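Local atomic coordinates of xylanase inhibitor TL-XI (Triticum aestivum, PDB entry 3G7M), a protein that inhibits xylanases noncompetitively and belongs to the small thaumatin-like proteins, with a probable role in plant defence. Residues P83-E88 with K105-P110; G99-L104 with G127-Q132. The protein carries 4 engineered substitutions. All coordinates share one frame; numbering follows the deposited sequence.

The two interactions lie about 9 Å apart, centre to centre, at one end of the six-stranded antiparallel sheet. Strands 86-91 and 95-101 are neighbours there and follow each other in the chain. Interaction 1 holds the chain leading into strand 86-91, and interaction 2 the last part of strand 95-101 and the turn after it. The segments alternate along the chain: 83-88, 99-104, 105-110, 127-132. Leu104 of interaction 2 leads straight into Lys105 of interaction 1. The contacts also touch directly. Glu88 N is probably hydrogen-bonded to Gly99 O, and Met86 O to Thr101 N. Together they join these parts to the loops before strands 111-115 and 135-139, in a protein without helices.

Interaction 1: P83-E88 with K105-P110; sequences PTTMAE and KGFNVP. Engineered in segment 83-88: Thr84 (natural residue Val). Engineered in segment 105-110: Val109 (natural residue Leu).
Asn108 and Thr85 meet in the packed part of this contact, where the loop 105-110 passes the chain leading into strand 86-91. The amide oxygen Asn108 OD1 accepts from Thr85 N at 2.7 Å. The donor sits above the carbonyl plane, 46° out of it. Asn108 CG lies between its backbone N and carbonyl carbon (chi1 66°), which brings OD1 up to the N-H of Thr85. Thr85 OG1 has two acceptors within reach, the backbone oxygen Val109 O of the engineered Val109 at 2.8 Å and Asn108 OD1 at 3.1 Å. Its single proton is not assigned to either. The same hydroxyl comes to 3.4 Å from Phe107 CD2. The other end of the amide, Asn108 ND2, bonds to Gly50 O, so the side chain also reaches strand 44-52. Thr84, an engineered residue, is buried here too. Thr84 N donates to Lys105 O at 2.9 Å, and Thr84 CG2 runs alongside Lys105 CB at 3.9 Å.

The other side is looser and partly open to solvent. Pro83 CA makes a CH...O contact to Lys105 O. Gly106 packs against Pro83 CB with no side chain between. The lysine chain leads away, and its NZ makes a weak bond to Asn79. Water 1 joins the backbones, donating to Thr84 O and Gly106 O and accepting from Lys105 N.

The chemistry is mostly polar. One direct backbone bond, one asparagine, one threonine hydroxyl and one water link the segments. This contact probably relies more on directed bonds than on apolar packing.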
ATOM      1  N   PRO A  83      -4.500   3.955 -13.477  1.00 19.11           N
ATOM      2  CA  PRO A  83      -5.069   3.041 -12.532  1.00 18.89           C
ATOM      3  C   PRO A  83      -4.115   2.822 -11.386  1.00 19.24           C
ATOM      4  O   PRO A  83      -2.890   3.023 -11.539  1.00 19.82           O
ATOM      5  CB  PRO A  83      -5.205   1.766 -13.355  1.00 18.55           C
ATOM      6  CG  PRO A  83      -4.089   1.824 -14.369  1.00 18.13           C
ATOM      7  CD  PRO A  83      -3.667   3.249 -14.487  1.00 19.00           C
ATOM      8  N   THR A  84      -4.672   2.418 -10.249  1.00 19.08           N
ATOM      9  CA  THR A  84      -3.867   1.993  -9.111  1.00 19.12           C
ATOM     10  C   THR A  84      -4.655   1.179  -8.095  1.00 19.08           C
ATOM     11  O   THR A  84      -5.819   1.473  -7.818  1.00 19.62           O
ATOM     12  CB  THR A  84      -3.200   3.175  -8.388  1.00 19.49           C
ATOM     13  OG1 THR A  84      -2.551   2.680  -7.206  1.00 20.07           O
ATOM     14  CG2 THR A  84      -4.214   4.292  -8.020  1.00 19.08           C
ATOM     15  N   THR A  85      -4.015   0.157  -7.546  1.00 18.89           N
ATOM     16  CA  THR A  85      -4.630  -0.690  -6.532  1.00 19.11           C
ATOM     17  C   THR A  85      -4.443  -0.023  -5.182  1.00 19.57           C
ATOM     18  O   THR A  85      -3.322   0.350  -4.849  1.00 19.67           O
ATOM     19  CB  THR A  85      -3.972  -2.060  -6.502  1.00 18.89           C
ATOM     20  OG1 THR A  85      -4.092  -2.650  -7.828  1.00 18.91           O
ATOM     21  CG2 THR A  85      -4.656  -2.960  -5.478  1.00 19.34           C
ATOM     22  N   MET A  86      -5.543   0.157  -4.431  1.00 19.85           N
ATOM     23  CA  MET A  86      -5.543   0.884  -3.144  1.00 19.91           C
ATOM     24  C   MET A  86      -5.810   0.030  -1.919  1.00 19.82           C
ATOM     25  O   MET A  86      -6.934  -0.513  -1.722  1.00 19.33           O
ATOM     26  CB  MET A  86      -6.547   2.018  -3.145  1.00 19.84           C
ATOM     27  CG  MET A  86      -5.973   3.319  -3.570  1.00 22.63           C
ATOM     28  SD  MET A  86      -4.818   3.949  -2.354  1.00 26.09           S
ATOM     29  CE  MET A  86      -4.895   5.699  -2.812  1.00 26.22           C
ATOM     30  N   ALA A  87      -4.760  -0.061  -1.088  1.00 19.70           N
ATOM     31  CA  ALA A  87      -4.868  -0.712   0.185  1.00 19.75           C
ATOM     32  C   ALA A  87      -5.008   0.331   1.303  1.00 20.22           C
ATOM     33  O   ALA A  87      -4.323   1.371   1.288  1.00 20.32           O
ATOM     34  CB  ALA A  87      -3.671  -1.544   0.405  1.00 19.72           C
ATOM     35  N   GLU A  88      -5.907   0.050   2.259  1.00 20.51           N
ATOM     36  CA  GLU A  88      -6.163   0.918   3.431  1.00 20.53           C
ATOM     37  C   GLU A  88      -5.915   0.162   4.737  1.00 20.17           C
ATOM     38  O   GLU A  88      -6.403  -0.942   4.935  1.00 19.95           O
ATOM     39  CB  GLU A  88      -7.613   1.433   3.400  1.00 20.35           C
ATOM     40  CG  GLU A  88      -7.832   2.839   3.923  1.00 21.62           C
ATOM     41  CD  GLU A  88      -8.293   2.880   5.364  1.00 23.48           C
ATOM     42  OE1 GLU A  88      -9.160   3.716   5.700  1.00 23.54           O
ATOM     43  OE2 GLU A  88      -7.741   2.126   6.189  1.00 25.23           O
ATOM     44  N   LYS A 105     -10.182   3.029  -8.062  1.00 20.84           N
ATOM     45  CA  LYS A 105      -9.168   3.798  -8.777  1.00 21.02           C
ATOM     46  C   LYS A 105      -8.511   2.920  -9.830  1.00 20.71           C
ATOM     47  O   LYS A 105      -7.473   3.296 -10.409  1.00 21.10           O
ATOM     48  CB  LYS A 105      -8.073   4.322  -7.812  1.00 21.90           C
ATOM     49  CG  LYS A 105      -8.396   5.555  -6.911  1.00 22.00           C
ATOM     50  CD  LYS A 105      -8.244   6.861  -7.666  1.00 22.50           C
ATOM     51  CE  LYS A 105      -8.640   8.053  -6.818  1.00 23.45           C
ATOM     52  NZ  LYS A 105      -7.621   8.292  -5.778  1.00 23.75           N
ATOM     53  N   GLY A 106      -9.102   1.749 -10.070  1.00 20.25           N
ATOM     54  CA  GLY A 106      -8.617   0.824 -11.101  1.00 19.35           C
ATOM     55  C   GLY A 106      -7.754  -0.278 -10.524  1.00 18.99           C
ATOM     56  O   GLY A 106      -7.868  -0.600  -9.339  1.00 19.01           O
ATOM     57  N   PHE A 107      -6.874  -0.842 -11.355  1.00 18.76           N
ATOM     58  CA  PHE A 107      -5.975  -1.911 -10.937  1.00 18.25           C
ATOM     59  C   PHE A 107      -4.674  -1.819 -11.671  1.00 18.57           C
ATOM     60  O   PHE A 107      -4.669  -1.729 -12.903  1.00 19.18           O
ATOM     61  CB  PHE A 107      -6.614  -3.247 -11.252  1.00 18.22           C
ATOM     62  CG  PHE A 107      -5.739  -4.423 -10.983  1.00 17.74           C
ATOM     63  CD1 PHE A 107      -4.950  -4.970 -11.991  1.00 17.63           C
ATOM     64  CD2 PHE A 107      -5.721  -4.996  -9.737  1.00 17.77           C
ATOM     65  CE1 PHE A 107      -4.144  -6.047 -11.749  1.00 17.64           C
ATOM     66  CE2 PHE A 107      -4.924  -6.078  -9.489  1.00 19.02           C
ATOM     67  CZ  PHE A 107      -4.133  -6.610 -10.495  1.00 18.56           C
ATOM     68  N   ASN A 108      -3.565  -1.862 -10.927  1.00 19.39           N
ATOM     69  CA  ASN A 108      -2.222  -1.846 -11.529  1.00 19.89           C
ATOM     70  C   ASN A 108      -1.338  -2.980 -11.103  1.00 20.10           C
ATOM     71  O   ASN A 108      -0.687  -3.594 -11.925  1.00 20.20           O
ATOM     72  CB  ASN A 108      -1.502  -0.516 -11.279  1.00 20.04           C
ATOM     73  CG  ASN A 108      -1.184  -0.279  -9.827  1.00 19.53           C
ATOM     74  OD1 ASN A 108      -1.885  -0.744  -8.943  1.00 20.39           O
ATOM     75  ND2 ASN A 108      -0.120   0.467  -9.574  1.00 20.09           N
ATOM     76  N   VAL A 109      -1.315  -3.244  -9.808  1.00 21.02           N
ATOM     77  CA  VAL A 109      -0.457  -4.274  -9.245  1.00 22.29           C
ATOM     78  C   VAL A 109      -1.375  -5.164  -8.353  1.00 22.78           C
ATOM     79  O   VAL A 109      -2.165  -4.646  -7.557  1.00 22.96           O
ATOM     80  CB  VAL A 109       0.837  -3.669  -8.489  1.00 22.20           C
ATOM     81  CG1 VAL A 109       1.709  -4.745  -7.987  1.00 23.95           C
ATOM     82  CG2 VAL A 109       1.723  -2.783  -9.382  1.00 21.98           C
ATOM     83  N   PRO A 110      -1.314  -6.514  -8.516  1.00 23.73           N
ATOM     84  CA  PRO A 110      -2.076  -7.429  -7.599  1.00 23.80           C
ATOM     85  C   PRO A 110      -1.582  -7.370  -6.150  1.00 23.78           C
ATOM     86  O   PRO A 110      -0.370  -7.320  -5.899  1.00 24.26           O
ATOM     87  CB  PRO A 110      -1.826  -8.818  -8.195  1.00 23.75           C
ATOM     88  CG  PRO A 110      -0.600  -8.637  -9.115  1.00 23.79           C
ATOM     89  CD  PRO A 110      -0.672  -7.253  -9.629  1.00 23.35           C
TER
HETATM   90  O   HOH W   1      -8.356   0.933  -7.231  1.00 22.34           O

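Interaction 2: G99-L104 with G127-Q132; sequences GVTSTL and GCDVVQ
Asp129 points its carboxylate into the turn Thr101-Thr103, and both threonine side chains cross it obliquely. Its CG lies between the backbone N and the carbonyl carbon (chi1 52°), and this presents both oxygens to the turn. All four donors stand off the carboxylate plane, up to 47° out of it. Asp129 OD1 is reached from opposite faces, by Ser102 N at 2.7 Å and by Thr103 OG1 at 3.1 Å. Asp129 OD2 takes Thr101 OG1 at 2.7 Å and Gln132 NE2 at 3.2 Å, both from the same face. Four bonds thus hold the group against rotation. With an alanine in place of Asp129, the Ser102 amide and the two threonine hydroxyls would probably be left without this acceptor, and Gln132 would lose one of its bonds.

Gln132 NE2 also donates to Val100 O, and both its acceptors lie near its amide plane. Gln132 OE1 bonds to Tyr134 N. Ser102 OG accepts from Gly127 N and, nearly straight at 173°, from Cys128 N. It is also bonded to Lys125 O.

Thr101 OG1 accepts from Thr103 N, two residues on. This is an ST turn, following strand 95-101 of the thaumatin fold, beside the loop closed by the Cys123-Cys128 disulfide.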
ATOM      1  N   GLY A  99      -8.002  -3.207   4.533  1.00 18.44           N
ATOM      2  CA  GLY A  99      -8.931  -3.354   3.413  1.00 18.16           C
ATOM      3  C   GLY A  99      -8.278  -2.933   2.121  1.00 18.31           C
ATOM      4  O   GLY A  99      -7.214  -2.322   2.126  1.00 18.23           O
ATOM      5  N   VAL A 100      -8.898  -3.274   1.002  1.00 18.55           N
ATOM      6  CA  VAL A 100      -8.250  -3.066  -0.271  1.00 19.08           C
ATOM      7  C   VAL A 100      -9.333  -2.949  -1.287  1.00 18.77           C
ATOM      8  O   VAL A 100     -10.405  -3.518  -1.113  1.00 18.93           O
ATOM      9  CB  VAL A 100      -7.252  -4.265  -0.604  1.00 19.87           C
ATOM     10  CG1 VAL A 100      -7.999  -5.609  -0.779  1.00 20.14           C
ATOM     11  CG2 VAL A 100      -6.308  -3.950  -1.821  1.00 21.12           C
ATOM     12  N   THR A 101      -9.052  -2.210  -2.352  1.00 19.14           N
ATOM     13  CA  THR A 101      -9.938  -2.143  -3.528  1.00 18.88           C
ATOM     14  C   THR A 101      -9.195  -2.198  -4.855  1.00 18.59           C
ATOM     15  O   THR A 101      -8.062  -1.762  -4.954  1.00 18.91           O
ATOM     16  CB  THR A 101     -10.783  -0.877  -3.505  1.00 18.88           C
ATOM     17  OG1 THR A 101     -11.594  -0.838  -4.703  1.00 20.19           O
ATOM     18  CG2 THR A 101      -9.909   0.367  -3.437  1.00 18.12           C
ATOM     19  N   SER A 102      -9.837  -2.726  -5.881  1.00 18.59           N
ATOM     20  CA  SER A 102      -9.293  -2.637  -7.233  1.00 17.98           C
ATOM     21  C   SER A 102     -10.438  -2.230  -8.182  1.00 18.59           C
ATOM     22  O   SER A 102     -10.502  -2.628  -9.346  1.00 18.86           O
ATOM     23  CB  SER A 102      -8.608  -3.941  -7.615  1.00 16.81           C
ATOM     24  OG  SER A 102      -9.561  -4.970  -7.677  1.00 16.13           O
ATOM     25  N   THR A 103     -11.345  -1.413  -7.667  1.00 19.03           N
ATOM     26  CA  THR A 103     -12.442  -0.956  -8.469  1.00 20.08           C
ATOM     27  C   THR A 103     -12.531   0.559  -8.445  1.00 20.59           C
ATOM     28  O   THR A 103     -12.936   1.178  -9.446  1.00 21.42           O
ATOM     29  CB  THR A 103     -13.763  -1.614  -8.036  1.00 20.22           C
ATOM     30  OG1 THR A 103     -13.505  -2.984  -7.725  1.00 20.71           O
ATOM     31  CG2 THR A 103     -14.835  -1.563  -9.159  1.00 20.60           C
ATOM     32  N   LEU A 104     -12.156   1.159  -7.317  1.00 20.63           N
ATOM     33  CA  LEU A 104     -12.369   2.595  -7.109  1.00 20.46           C
ATOM     34  C   LEU A 104     -11.462   3.438  -7.990  1.00 20.79           C
ATOM     35  O   LEU A 104     -11.925   4.432  -8.591  1.00 21.22           O
ATOM     36  CB  LEU A 104     -12.197   2.964  -5.637  1.00 20.04           C
ATOM     37  CG  LEU A 104     -11.996   4.451  -5.347  1.00 19.95           C
ATOM     38  CD1 LEU A 104     -13.278   5.234  -5.579  1.00 20.13           C
ATOM     39  CD2 LEU A 104     -11.465   4.673  -3.932  1.00 20.26           C
ATOM     40  N   GLY A 127     -11.410  -5.795  -9.610  1.00 20.55           N
ATOM     41  CA  GLY A 127     -12.744  -6.184  -9.155  1.00 19.81           C
ATOM     42  C   GLY A 127     -12.716  -7.210  -8.039  1.00 19.31           C
ATOM     43  O   GLY A 127     -13.592  -8.055  -7.944  1.00 19.34           O
ATOM     44  N   CYS A 128     -11.701  -7.130  -7.193  1.00 18.95           N
ATOM     45  CA  CYS A 128     -11.499  -8.090  -6.119  1.00 18.72           C
ATOM     46  C   CYS A 128     -12.471  -7.835  -4.991  1.00 18.45           C
ATOM     47  O   CYS A 128     -12.925  -8.756  -4.308  1.00 18.27           O
ATOM     48  CB  CYS A 128     -10.057  -8.015  -5.614  1.00 18.89           C
ATOM     49  SG  CYS A 128      -9.577  -6.460  -4.824  1.00 19.90           S
ATOM     50  N   ASP A 129     -12.784  -6.558  -4.807  1.00 18.79           N
ATOM     51  CA  ASP A 129     -13.796  -6.099  -3.850  1.00 18.38           C
ATOM     52  C   ASP A 129     -15.206  -6.044  -4.478  1.00 18.29           C
ATOM     53  O   ASP A 129     -15.497  -5.189  -5.321  1.00 18.45           O
ATOM     54  CB  ASP A 129     -13.380  -4.745  -3.249  1.00 18.29           C
ATOM     55  CG  ASP A 129     -13.019  -3.681  -4.311  1.00 18.72           C
ATOM     56  OD1 ASP A 129     -12.128  -3.898  -5.149  1.00 16.61           O
ATOM     57  OD2 ASP A 129     -13.637  -2.587  -4.287  1.00 21.79           O
ATOM     58  N   VAL A 130     -16.060  -6.997  -4.100  1.00 18.05           N
ATOM     59  CA  VAL A 130     -17.424  -7.027  -4.582  1.00 17.91           C
ATOM     60  C   VAL A 130     -18.170  -5.800  -4.050  1.00 17.90           C
ATOM     61  O   VAL A 130     -18.916  -5.154  -4.784  1.00 18.15           O
ATOM     62  CB  VAL A 130     -18.114  -8.332  -4.146  1.00 18.18           C
ATOM     63  CG1 VAL A 130     -19.586  -8.309  -4.495  1.00 18.35           C
ATOM     64  CG2 VAL A 130     -17.445  -9.521  -4.819  1.00 18.28           C
ATOM     65  N   VAL A 131     -17.946  -5.484  -2.770  1.00 17.94           N
ATOM     66  CA  VAL A 131     -18.542  -4.321  -2.118  1.00 17.56           C
ATOM     67  C   VAL A 131     -17.655  -3.981  -0.937  1.00 17.71           C
ATOM     68  O   VAL A 131     -17.091  -4.867  -0.323  1.00 18.57           O
ATOM     69  CB  VAL A 131     -20.014  -4.610  -1.620  1.00 17.50           C
ATOM     70  CG1 VAL A 131     -20.045  -5.563  -0.401  1.00 15.73           C
ATOM     71  CG2 VAL A 131     -20.767  -3.297  -1.333  1.00 17.72           C
ATOM     72  N   GLN A 132     -17.527  -2.704  -0.615  1.00 17.31           N
ATOM     73  CA  GLN A 132     -16.836  -2.305   0.593  1.00 16.68           C
ATOM     74  C   GLN A 132     -17.797  -2.366   1.782  1.00 16.90           C
ATOM     75  O   GLN A 132     -18.986  -2.088   1.626  1.00 17.07           O
ATOM     76  CB  GLN A 132     -16.286  -0.900   0.422  1.00 16.59           C
ATOM     77  CG  GLN A 132     -15.211  -0.844  -0.598  1.00 16.32           C
ATOM     78  CD  GLN A 132     -14.005  -1.616  -0.174  1.00 16.78           C
ATOM     79  OE1 GLN A 132     -13.630  -1.607   0.988  1.00 19.04           O
ATOM     80  NE2 GLN A 132     -13.366  -2.269  -1.115  1.00 17.89           N
TER